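Local coordinates for protein cryptic loci regulator 2 (Schizosaccharomyces pombe 972h-, PDB 5IKJ) that promotes transcriptional silencing and nucleosome positioning at heterochromatin, acting upstream of histone deacetylases within the SHREC repressor complex of fission yeast, at residues D21-W27 with Y172-S176; N52-Q57 with Y142-L147. All blocks are in the same frame, centred on the assembly; numbering follows the deposited sequence.

Contact 1 (D21-W27 with Y172-S176)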
loop_
_atom_site.group_PDB
_atom_site.type_symbol
_atom_site.label_atom_id
_atom_site.label_comp_id
_atom_site.label_asym_id
_atom_site.label_seq_id
_atom_site.Cartn_x
_atom_site.Cartn_y
_atom_site.Cartn_z
ATOM N N ASP A 21 24.252 -10.112 -13.308
ATOM C CA ASP A 21 24.173 -10.671 -14.649
ATOM C C ASP A 21 25.176 -10.036 -15.604
ATOM O O ASP A 21 25.141 -10.326 -16.805
ATOM C CB ASP A 21 22.755 -10.499 -15.205
ATOM C CG ASP A 21 22.410 -9.048 -15.482
ATOM O OD1 ASP A 21 23.002 -8.157 -14.835
ATOM O OD2 ASP A 21 21.547 -8.796 -16.348
ATOM N N GLY A 22 26.066 -9.185 -15.100
ATOM C CA GLY A 22 26.978 -8.473 -15.974
ATOM C C GLY A 22 27.881 -9.413 -16.748
ATOM O O GLY A 22 28.263 -10.483 -16.271
ATOM N N ARG A 23 28.227 -8.997 -17.966
ATOM C CA ARG A 23 29.119 -9.753 -18.835
ATOM C C ARG A 23 30.264 -8.846 -19.255
ATOM O O ARG A 23 30.042 -7.823 -19.911
ATOM C CB ARG A 23 28.377 -10.293 -20.061
ATOM C CG ARG A 23 27.241 -11.239 -19.715
ATOM C CD ARG A 23 26.836 -12.116 -20.891
ATOM N NE ARG A 23 27.384 -13.468 -20.774
ATOM C CZ ARG A 23 28.294 -14.009 -21.582
ATOM N NH1 ARG A 23 28.788 -13.334 -22.613
ATOM N NH2 ARG A 23 28.711 -15.248 -21.360
ATOM N N SER A 24 31.486 -9.223 -18.874
ATOM C CA SER A 24 32.651 -8.399 -19.178
ATOM C C SER A 24 32.819 -8.185 -20.677
ATOM O O SER A 24 33.313 -7.133 -21.098
ATOM C CB SER A 24 33.909 -9.044 -18.596
ATOM O OG SER A 24 34.161 -10.302 -19.198
ATOM N N ASP A 25 32.420 -9.159 -21.496
ATOM C CA ASP A 25 32.665 -9.086 -22.931
ATOM C C ASP A 25 31.640 -8.235 -23.676
ATOM O O ASP A 25 31.598 -8.293 -24.911
ATOM C CB ASP A 25 32.714 -10.495 -23.534
ATOM C CG ASP A 25 31.405 -11.251 -23.383
ATOM O OD1 ASP A 25 30.382 -10.632 -23.026
ATOM O OD2 ASP A 25 31.403 -12.475 -23.636
ATOM N N THR A 26 30.814 -7.462 -22.971
ATOM C CA THR A 26 30.040 -6.404 -23.607
ATOM C C THR A 26 30.767 -5.068 -23.586
ATOM O O THR A 26 30.330 -4.130 -24.262
ATOM C CB THR A 26 28.677 -6.230 -22.922
ATOM O OG1 THR A 26 28.868 -5.842 -21.555
ATOM C CG2 THR A 26 27.862 -7.515 -22.982
ATOM N N TRP A 27 31.831 -5.009 -22.820
ATOM C CA TRP A 27 32.598 -3.804 -22.712
ATOM C C TRP A 27 33.137 -3.438 -24.065
ATOM O O TRP A 27 33.411 -4.294 -24.890
ATOM C CB TRP A 27 33.733 -3.961 -21.720
ATOM C CG TRP A 27 33.289 -4.236 -20.362
ATOM C CD1 TRP A 27 32.042 -4.477 -19.964
ATOM C CD2 TRP A 27 34.102 -4.310 -19.206
ATOM N NE1 TRP A 27 32.003 -4.696 -18.627
ATOM C CE2 TRP A 27 33.267 -4.600 -18.136
ATOM C CE3 TRP A 27 35.462 -4.152 -18.970
ATOM C CZ2 TRP A 27 33.735 -4.738 -16.853
ATOM C CZ3 TRP A 27 35.922 -4.288 -17.701
ATOM C CH2 TRP A 27 35.064 -4.575 -16.655
ATOM N N TYR A 172 28.187 -0.140 -19.362
ATOM C CA TYR A 172 28.099 -1.391 -20.100
ATOM C C TYR A 172 28.110 -2.575 -19.138
ATOM O O TYR A 172 28.476 -2.454 -17.966
ATOM C CB TYR A 172 29.253 -1.522 -21.095
ATOM C CG TYR A 172 29.103 -0.688 -22.351
ATOM C CD1 TYR A 172 29.483 0.649 -22.373
ATOM C CD2 TYR A 172 28.601 -1.244 -23.521
ATOM C CE1 TYR A 172 29.355 1.410 -23.523
ATOM C CE2 TYR A 172 28.469 -0.490 -24.675
ATOM C CZ TYR A 172 28.848 0.836 -24.669
ATOM O OH TYR A 172 28.720 1.589 -25.814
ATOM N N GLY A 173 27.704 -3.734 -19.654
ATOM C CA GLY A 173 27.657 -4.947 -18.861
ATOM C C GLY A 173 26.387 -5.745 -19.069
ATOM O O GLY A 173 26.367 -6.960 -18.857
ATOM N N HIS A 174 25.321 -5.073 -19.491
ATOM C CA HIS A 174 24.041 -5.743 -19.654
ATOM C C HIS A 174 24.155 -6.828 -20.724
ATOM O O HIS A 174 24.803 -6.616 -21.756
ATOM C CB HIS A 174 22.959 -4.733 -20.036
ATOM C CG HIS A 174 21.568 -5.278 -19.961
ATOM N ND1 HIS A 174 20.951 -5.898 -21.026
ATOM C CD2 HIS A 174 20.671 -5.295 -18.947
ATOM C CE1 HIS A 174 19.735 -6.273 -20.672
ATOM N NE2 HIS A 174 19.541 -5.919 -19.414
ATOM N N PRO A 175 23.544 -8.000 -20.516
ATOM C CA PRO A 175 23.715 -9.098 -21.484
ATOM C C PRO A 175 23.368 -8.733 -22.918
ATOM O O PRO A 175 23.915 -9.338 -23.850
ATOM C CB PRO A 175 22.775 -10.185 -20.942
ATOM C CG PRO A 175 22.677 -9.910 -19.489
ATOM C CD PRO A 175 22.756 -8.420 -19.343
ATOM N N SER A 176 22.472 -7.768 -23.134
ATOM C CA SER A 176 22.101 -7.388 -24.492
ATOM C C SER A 176 23.252 -6.753 -25.259
ATOM O O SER A 176 23.149 -6.597 -26.482
ATOM C CB SER A 176 20.915 -6.422 -24.463
ATOM O OG SER A 176 21.290 -5.163 -23.927
#
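One backbone hydrogen bond joins the two loops: R23 N donates to G173 O at 2.9 Å, lying in the carbonyl plane on a lone pair. G22 CA sits beside that bond and adds a CA-H...O contact of 3.3 Å to G173 O. G173 has phi at 136°, and at its backbone angles a CB would be jammed against the carbonyl O of Y172, which by itself calls for glycine. Two side-chain hydrogen bonds hold the 21-27 loop. With T26 OG1 set between the backbone N and the carbonyl carbon (chi1 62°), the hydroxyl turns back to donate a hydrogen bond to R23 O, nearly in line with the C=O bond, and that oxygen also accepts from T26 N. W27 NE1 makes a hydrogen bond to N150 O.

The van der Waals contacts flank the bond between the loops. T26 CG2 comes down on H174 O at 3.4 Å. T26 O approaches Y172 CD2 at 3.4 Å, and W27 CD1 touches Y172 CB. The W27 indole meets G173 CA at its edge.

D21 brings a carboxylate. Its side chain crosses P175 at about a right angle, OD2 packing 3.3 Å from P175 CD. OD2 is hydrogen-bonded to H189 NE2 and OD1 to Y151 OH. Since H189 is a zinc ligand, D21 is a second-shell carboxylate: it ties the 21-27 loop to the metal site and is likely to steady the turn of the H189 ring.

Contact 2 (N52-Q57 with Y142-L147)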
loop_
_atom_site.group_PDB
_atom_site.type_symbol
_atom_site.label_atom_id
_atom_site.label_comp_id
_atom_site.label_asym_id
_atom_site.label_seq_id
_atom_site.Cartn_x
_atom_site.Cartn_y
_atom_site.Cartn_z
ATOM N N ASN A 52 32.751 8.366 -10.847
ATOM C CA ASN A 52 32.306 7.014 -10.533
ATOM C C ASN A 52 31.715 6.952 -9.131
ATOM O O ASN A 52 30.671 6.325 -8.914
ATOM C CB ASN A 52 33.472 6.037 -10.672
ATOM C CG ASN A 52 33.047 4.592 -10.514
ATOM O OD1 ASN A 52 32.360 4.235 -9.559
ATOM N ND2 ASN A 52 33.450 3.752 -11.460
ATOM N N LEU A 53 32.370 7.600 -8.165
ATOM C CA LEU A 53 31.825 7.667 -6.814
ATOM C C LEU A 53 30.448 8.319 -6.816
ATOM O O LEU A 53 29.493 7.784 -6.241
ATOM C CB LEU A 53 32.787 8.430 -5.901
ATOM C CG LEU A 53 32.241 8.876 -4.538
ATOM C CD1 LEU A 53 31.741 7.691 -3.724
ATOM C CD2 LEU A 53 33.302 9.644 -3.766
ATOM N N LEU A 54 30.326 9.483 -7.459
ATOM C CA LEU A 54 29.035 10.163 -7.519
ATOM C C LEU A 54 27.977 9.268 -8.151
ATOM O O LEU A 54 26.830 9.225 -7.689
ATOM C CB LEU A 54 29.167 11.471 -8.301
ATOM C CG LEU A 54 27.873 12.264 -8.506
ATOM C CD1 LEU A 54 27.296 12.709 -7.171
ATOM C CD2 LEU A 54 28.117 13.457 -9.415
ATOM N N TYR A 55 28.342 8.553 -9.216
ATOM C CA TYR A 55 27.425 7.597 -9.829
ATOM C C TYR A 55 26.954 6.572 -8.806
ATOM O O TYR A 55 25.749 6.331 -8.655
ATOM C CB TYR A 55 28.120 6.910 -11.006
ATOM C CG TYR A 55 27.203 6.138 -11.930
ATOM C CD1 TYR A 55 26.761 4.863 -11.601
ATOM C CD2 TYR A 55 26.795 6.679 -13.142
ATOM C CE1 TYR A 55 25.929 4.155 -12.448
ATOM C CE2 TYR A 55 25.964 5.978 -13.996
ATOM C CZ TYR A 55 25.535 4.716 -13.644
ATOM O OH TYR A 55 24.709 4.016 -14.492
ATOM N N ARG A 56 27.897 5.963 -8.081
ATOM C CA ARG A 56 27.551 4.956 -7.085
ATOM C C ARG A 56 26.874 5.558 -5.860
ATOM O O ARG A 56 26.165 4.840 -5.148
ATOM C CB ARG A 56 28.807 4.188 -6.676
ATOM C CG ARG A 56 29.439 3.399 -7.821
ATOM C CD ARG A 56 30.664 2.603 -7.381
ATOM N NE ARG A 56 30.999 2.820 -5.976
ATOM C CZ ARG A 56 32.016 3.555 -5.530
ATOM N NH1 ARG A 56 32.844 4.161 -6.369
ATOM N NH2 ARG A 56 32.209 3.676 -4.224
ATOM N N GLN A 57 27.071 6.853 -5.598
ATOM C CA GLN A 57 26.344 7.498 -4.508
ATOM C C GLN A 57 24.879 7.697 -4.871
ATOM O O GLN A 57 23.992 7.521 -4.027
ATOM C CB GLN A 57 26.990 8.840 -4.161
ATOM C CG GLN A 57 28.314 8.734 -3.428
ATOM C CD GLN A 57 28.909 10.094 -3.119
ATOM O OE1 GLN A 57 29.025 10.948 -3.998
ATOM N NE2 GLN A 57 29.277 10.308 -1.862
ATOM N N TYR A 142 23.434 6.460 1.967
ATOM C CA TYR A 142 23.781 5.172 1.386
ATOM C C TYR A 142 24.502 5.367 0.056
ATOM O O TYR A 142 24.344 6.381 -0.627
ATOM C CB TYR A 142 22.532 4.314 1.181
ATOM C CG TYR A 142 21.899 3.807 2.459
ATOM C CD1 TYR A 142 21.472 4.685 3.444
ATOM C CD2 TYR A 142 21.712 2.445 2.672
ATOM C CE1 TYR A 142 20.884 4.227 4.607
ATOM C CE2 TYR A 142 21.125 1.977 3.834
ATOM C CZ TYR A 142 20.714 2.874 4.797
ATOM O OH TYR A 142 20.131 2.417 5.956
ATOM N N TYR A 143 25.304 4.371 -0.310
ATOM C CA TYR A 143 26.070 4.435 -1.545
ATOM C C TYR A 143 26.513 3.029 -1.917
ATOM O O TYR A 143 26.695 2.171 -1.049
ATOM C CB TYR A 143 27.285 5.357 -1.404
ATOM C CG TYR A 143 28.431 4.746 -0.633
ATOM C CD1 TYR A 143 28.470 4.802 0.754
ATOM C CD2 TYR A 143 29.477 4.115 -1.294
ATOM C CE1 TYR A 143 29.518 4.244 1.461
ATOM C CE2 TYR A 143 30.527 3.555 -0.597
ATOM C CZ TYR A 143 30.545 3.622 0.781
ATOM O OH TYR A 143 31.593 3.063 1.477
ATOM N N LEU A 144 26.681 2.804 -3.217
ATOM C CA LEU A 144 27.162 1.519 -3.714
ATOM C C LEU A 144 28.640 1.370 -3.381
ATOM O O LEU A 144 29.479 2.122 -3.889
ATOM C CB LEU A 144 26.933 1.412 -5.219
ATOM C CG LEU A 144 25.774 0.521 -5.669
ATOM C CD1 LEU A 144 24.472 0.926 -4.992
ATOM C CD2 LEU A 144 25.629 0.575 -7.183
ATOM N N ALA A 145 28.963 0.404 -2.516
ATOM C CA ALA A 145 30.361 0.065 -2.273
ATOM C C ALA A 145 31.088 -0.212 -3.577
ATOM O O ALA A 145 32.278 0.093 -3.707
ATOM C CB ALA A 145 30.462 -1.162 -1.364
ATOM N N SER A 146 30.389 -0.786 -4.551
ATOM C CA SER A 146 31.001 -1.211 -5.798
ATOM C C SER A 146 29.905 -1.422 -6.829
ATOM O O SER A 146 28.780 -1.797 -6.488
ATOM C CB SER A 146 31.806 -2.500 -5.606
ATOM O OG SER A 146 32.204 -3.046 -6.851
ATOM N N LEU A 147 30.242 -1.173 -8.090
ATOM C CA LEU A 147 29.317 -1.480 -9.164
ATOM C C LEU A 147 29.127 -2.993 -9.260
ATOM O O LEU A 147 30.022 -3.762 -8.898
ATOM C CB LEU A 147 29.831 -0.939 -10.494
ATOM C CG LEU A 147 29.726 0.572 -10.704
ATOM C CD1 LEU A 147 30.543 0.982 -11.918
ATOM C CD2 LEU A 147 28.275 1.003 -10.866
#
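The guanidinium of R56 is met at its edge, near its plane, by L144 O, by N52 OD1 and by Y143 CE2, which stands 4.0 Å from R56 NH2; A145 O and S146 N approach it obliquely. The Y143 ring in turn receives NH2 at its own edge, so the two flat groups meet edge to edge without stacking. L147 CD2 comes obliquely to the Y55 ring, 4.2 Å from Y55 CD1.

R56 NE gives a hydrogen bond of 2.7 Å to L144 O, 161° at the hydrogen, and NH2 adds a weak one to the same oxygen. One helical turn back, N52 OD1 accepts a hydrogen bond from R56 NH1, which lies above its carbonyl plane; N52 ND2 binds L45 O. A bend at chi3 (-3°) folds the arginine back to place these groups, with its CG and CD packed 4.0 Å from L147 CG. An alanine in place of R56 would probably leave L144 O and N52 OD1 without their arginine donors and L147 without this packing. In the backbone, L144 N donates to R56 O, 2.9 Å away. Q57 CA rests on the Y143 side chain at CB.

R56 acts on L144 twice: its carbonyl accepts the N-H of L144 and its side chain donates to the C=O. The helix 50-67 therefore grips both polar backbone groups of one residue in strand 143-144, which pairs in parallel with strand 14-17.

In the fold
Contact 1 and contact 2 lie on the same side of the chain's centre, their own centres about 19 Å apart and their nearest atoms about 7 Å apart. In sequence, both segments of contact 2 fall between the two of contact 1. Strand 152-156 touches both: W27 reaches Q152 and Y154, whereas N52, Y55 and L147 all pack on L153. Helix 183-195 is the second bridge, giving H189 to contact 1 and F186 and L190 to contact 2. Zinc, held by H189, C204, C206 and C209, is about 4 Å from the H174 side chain but about 12 Å from that of Y55, so contact 1 borders the metal site and contact 2 packs further away.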